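Local coordinates for protein thermostable carboxypeptidase 1 (Pyrococcus furiosus, PDB 1KA2) that removes amino acids one at a time from the C-terminus of peptides, with broad specificity, as a cobalt-dependent metallopeptidase of family M32, at residues M386-M391 against I397-Y402. Numbering follows the deposited sequence.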
ATOM      1  N   MET A 386      -6.837 -34.913  24.695  1.00 43.02           N
ATOM      2  CA  MET A 386      -7.509 -33.988  25.610  1.00 44.32           C
ATOM      3  C   MET A 386      -8.464 -33.097  24.829  1.00 42.64           C
ATOM      4  O   MET A 386      -9.566 -32.788  25.283  1.00 44.34           O
ATOM      5  CB  MET A 386      -6.498 -33.105  26.333  1.00 46.98           C
ATOM      6  CG  MET A 386      -5.662 -33.829  27.348  1.00 49.15           C
ATOM      7  SD  MET A 386      -4.502 -32.700  28.087  1.00 53.01           S
ATOM      8  CE  MET A 386      -3.005 -33.240  27.324  1.00 52.12           C
ATOM      9  N   TRP A 387      -8.019 -32.673  23.653  1.00 41.72           N
ATOM     10  CA  TRP A 387      -8.824 -31.828  22.779  1.00 40.00           C
ATOM     11  C   TRP A 387     -10.047 -32.626  22.340  1.00 38.46           C
ATOM     12  O   TRP A 387     -11.171 -32.138  22.392  1.00 35.02           O
ATOM     13  CB  TRP A 387      -7.990 -31.423  21.561  1.00 39.66           C
ATOM     14  CG  TRP A 387      -8.696 -30.564  20.574  1.00 38.18           C
ATOM     15  CD1 TRP A 387      -9.746 -30.916  19.779  1.00 39.06           C
ATOM     16  CD2 TRP A 387      -8.373 -29.214  20.242  1.00 37.88           C
ATOM     17  NE1 TRP A 387     -10.098 -29.862  18.961  1.00 39.98           N
ATOM     18  CE2 TRP A 387      -9.267 -28.803  19.229  1.00 38.65           C
ATOM     19  CE3 TRP A 387      -7.412 -28.307  20.701  1.00 36.10           C
ATOM     20  CZ2 TRP A 387      -9.228 -27.526  18.669  1.00 36.47           C
ATOM     21  CZ3 TRP A 387      -7.375 -27.037  20.145  1.00 38.06           C
ATOM     22  CH2 TRP A 387      -8.277 -26.660  19.140  1.00 34.47           C
ATOM     23  N   ASN A 388      -9.813 -33.863  21.913  1.00 39.80           N
ATOM     24  CA  ASN A 388     -10.892 -34.741  21.467  1.00 43.48           C
ATOM     25  C   ASN A 388     -11.910 -35.050  22.560  1.00 44.32           C
ATOM     26  O   ASN A 388     -13.117 -34.991  22.320  1.00 46.39           O
ATOM     27  CB  ASN A 388     -10.311 -36.042  20.914  1.00 44.66           C
ATOM     28  CG  ASN A 388      -9.816 -35.891  19.488  1.00 47.28           C
ATOM     29  OD1 ASN A 388      -9.531 -34.779  19.032  1.00 47.41           O
ATOM     30  ND2 ASN A 388      -9.708 -37.010  18.776  1.00 47.73           N
ATOM     31  N   ASP A 389     -11.430 -35.373  23.755  1.00 44.70           N
ATOM     32  CA  ASP A 389     -12.333 -35.675  24.862  1.00 46.16           C
ATOM     33  C   ASP A 389     -13.155 -34.444  25.217  1.00 45.90           C
ATOM     34  O   ASP A 389     -14.323 -34.560  25.581  1.00 47.02           O
ATOM     35  CB  ASP A 389     -11.558 -36.148  26.107  1.00 45.57           C
ATOM     36  CG  ASP A 389     -10.777 -37.441  25.868  1.00 45.29           C
ATOM     37  OD1 ASP A 389     -11.178 -38.248  25.001  1.00 45.47           O
ATOM     38  OD2 ASP A 389      -9.766 -37.656  26.568  1.00 44.87           O
ATOM     39  N   GLU A 390     -12.546 -33.265  25.115  1.00 46.94           N
ATOM     40  CA  GLU A 390     -13.254 -32.024  25.427  1.00 47.77           C
ATOM     41  C   GLU A 390     -14.308 -31.718  24.374  1.00 47.08           C
ATOM     42  O   GLU A 390     -15.422 -31.308  24.704  1.00 45.65           O
ATOM     43  CB  GLU A 390     -12.274 -30.855  25.548  1.00 50.50           C
ATOM     44  CG  GLU A 390     -11.771 -30.644  26.962  1.00 54.58           C
ATOM     45  CD  GLU A 390     -12.898 -30.302  27.924  1.00 57.92           C
ATOM     46  OE1 GLU A 390     -13.393 -29.155  27.887  1.00 59.01           O
ATOM     47  OE2 GLU A 390     -13.296 -31.187  28.709  1.00 60.23           O
ATOM     48  N   MET A 391     -13.952 -31.917  23.108  1.00 47.13           N
ATOM     49  CA  MET A 391     -14.889 -31.685  22.015  1.00 48.00           C
ATOM     50  C   MET A 391     -16.087 -32.602  22.217  1.00 49.64           C
ATOM     51  O   MET A 391     -17.230 -32.244  21.904  1.00 49.24           O
ATOM     52  CB  MET A 391     -14.239 -32.012  20.664  1.00 48.62           C
ATOM     53  CG  MET A 391     -13.458 -30.869  20.020  1.00 48.53           C
ATOM     54  SD  MET A 391     -14.527 -29.472  19.618  1.00 50.37           S
ATOM     55  CE  MET A 391     -15.538 -30.159  18.265  1.00 45.57           C
ATOM     56  N   ILE A 397     -19.534 -34.474  19.780  1.00 52.07           N
ATOM     57  CA  ILE A 397     -18.871 -34.998  18.581  1.00 51.65           C
ATOM     58  C   ILE A 397     -17.385 -35.160  18.854  1.00 50.69           C
ATOM     59  O   ILE A 397     -16.832 -34.474  19.714  1.00 49.85           O
ATOM     60  CB  ILE A 397     -19.082 -34.060  17.380  1.00 52.00           C
ATOM     61  CG1 ILE A 397     -18.530 -32.669  17.708  1.00 52.35           C
ATOM     62  CG2 ILE A 397     -20.572 -34.001  17.055  1.00 51.21           C
ATOM     63  CD1 ILE A 397     -18.721 -31.651  16.587  1.00 53.89           C
ATOM     64  N   ARG A 398     -16.744 -36.072  18.129  1.00 49.48           N
ATOM     65  CA  ARG A 398     -15.321 -36.322  18.314  1.00 49.11           C
ATOM     66  C   ARG A 398     -14.593 -36.234  16.990  1.00 48.65           C
ATOM     67  O   ARG A 398     -14.919 -36.953  16.049  1.00 48.24           O
ATOM     68  CB  ARG A 398     -15.088 -37.710  18.912  1.00 50.66           C
ATOM     69  CG  ARG A 398     -13.637 -37.950  19.313  1.00 54.19           C
ATOM     70  CD  ARG A 398     -13.357 -39.410  19.664  1.00 57.25           C
ATOM     71  NE  ARG A 398     -12.175 -39.546  20.517  1.00 57.50           N
ATOM     72  CZ  ARG A 398     -12.134 -39.177  21.795  1.00 57.25           C
ATOM     73  NH1 ARG A 398     -13.207 -38.652  22.371  1.00 56.61           N
ATOM     74  NH2 ARG A 398     -11.020 -39.328  22.498  1.00 57.18           N
ATOM     75  N   PRO A 399     -13.586 -35.353  16.900  1.00 48.30           N
ATOM     76  CA  PRO A 399     -12.846 -35.225  15.642  1.00 47.61           C
ATOM     77  C   PRO A 399     -12.320 -36.590  15.214  1.00 47.37           C
ATOM     78  O   PRO A 399     -11.906 -37.386  16.047  1.00 48.29           O
ATOM     79  CB  PRO A 399     -11.720 -34.260  16.002  1.00 47.85           C
ATOM     80  CG  PRO A 399     -12.344 -33.403  17.084  1.00 48.41           C
ATOM     81  CD  PRO A 399     -13.052 -34.437  17.925  1.00 48.18           C
ATOM     82  N   ARG A 400     -12.332 -36.854  13.916  1.00 46.68           N
ATOM     83  CA  ARG A 400     -11.862 -38.127  13.392  1.00 47.02           C
ATOM     84  C   ARG A 400     -10.479 -37.982  12.783  1.00 46.95           C
ATOM     85  O   ARG A 400      -9.788 -38.970  12.533  1.00 49.30           O
ATOM     86  CB  ARG A 400     -12.848 -38.638  12.343  1.00 48.36           C
ATOM     87  CG  ARG A 400     -14.251 -38.796  12.889  1.00 49.57           C
ATOM     88  CD  ARG A 400     -15.261 -38.779  11.783  1.00 53.60           C
ATOM     89  NE  ARG A 400     -15.182 -37.534  11.028  1.00 51.93           N
ATOM     90  CZ  ARG A 400     -15.782 -37.346   9.861  1.00 52.96           C
ATOM     91  NH1 ARG A 400     -16.500 -38.328   9.328  1.00 51.15           N
ATOM     92  NH2 ARG A 400     -15.654 -36.187   9.229  1.00 50.48           N
ATOM     93  N   LYS A 401     -10.081 -36.741  12.539  1.00 45.48           N
ATOM     94  CA  LYS A 401      -8.778 -36.453  11.974  1.00 44.78           C
ATOM     95  C   LYS A 401      -8.220 -35.164  12.583  1.00 45.21           C
ATOM     96  O   LYS A 401      -8.970 -34.295  13.023  1.00 45.60           O
ATOM     97  CB  LYS A 401      -8.876 -36.352  10.451  1.00 43.55           C
ATOM     98  CG  LYS A 401     -10.060 -35.561   9.933  1.00 42.07           C
ATOM     99  CD  LYS A 401      -9.954 -35.417   8.420  1.00 43.98           C
ATOM    100  CE  LYS A 401     -11.101 -34.632   7.840  1.00 40.14           C
ATOM    101  NZ  LYS A 401     -10.937 -34.477   6.376  1.00 41.78           N
ATOM    102  N   TYR A 402      -6.899 -35.050  12.611  1.00 44.74           N
ATOM    103  CA  TYR A 402      -6.250 -33.891  13.209  1.00 45.43           C
ATOM    104  C   TYR A 402      -6.699 -32.537  12.663  1.00 45.13           C
ATOM    105  O   TYR A 402      -6.790 -31.572  13.420  1.00 45.70           O
ATOM    106  CB  TYR A 402      -4.725 -34.042  13.099  1.00 45.86           C
ATOM    107  CG  TYR A 402      -4.172 -35.188  13.928  1.00 46.84           C
ATOM    108  CD1 TYR A 402      -3.416 -36.205  13.339  1.00 48.49           C
ATOM    109  CD2 TYR A 402      -4.405 -35.256  15.305  1.00 48.39           C
ATOM    110  CE1 TYR A 402      -2.904 -37.265  14.103  1.00 47.48           C
ATOM    111  CE2 TYR A 402      -3.895 -36.310  16.080  1.00 47.10           C
ATOM    112  CZ  TYR A 402      -3.145 -37.311  15.472  1.00 48.78           C
ATOM    113  OH  TYR A 402      -2.627 -38.343  16.235  1.00 47.94           O
TER
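Asn388 CB sits 3.7 Å above the middle of the Arg398 guanidinium, on one face. Asp389 OD1 meets the guanidinium rim, level with the plane. At the edge of the Trp387 ring, near its plane, Pro399 CG makes a loose contact, 4.5 Å from Trp387 CD1. Arg398 NH2 donates to Asp389 OD1 at 2.7 Å in a nearly straight bond (166°), and this pair is a salt bridge. A weak second bond runs from Arg398 NH1 to the same oxygen. The amide of Asn388 stands almost upright to the guanidinium, the planes 85° apart. With CG anti to the backbone N (chi1 -172°) and the chain extended from there to NE, Arg398 reaches along the helix surface. Glu392 and Glu385 also form salt bridges with it, so its positive charge probably eases the closeness of Glu385 to Asp389. A leucine in place of Arg398 would probably leave these carboxylates without their shared counter-charge and uncover Asn388 CB.

Pro399 packs beside this polar group. Pro399 CG lies 3.7 Å from Asn388 OD1. Pro399 CD lies 3.8 Å from Met391 CB. Met391 curls back through its last two torsions, which sets its CE 3.9 Å from Ile397 CD1.

The loop after helix 383-395 turns back onto that helix, and the contact joins the two, away from the metal site. Trp387 and Met391 also pack on helix 359-375, while Ile397 touches Phe349 in another loop.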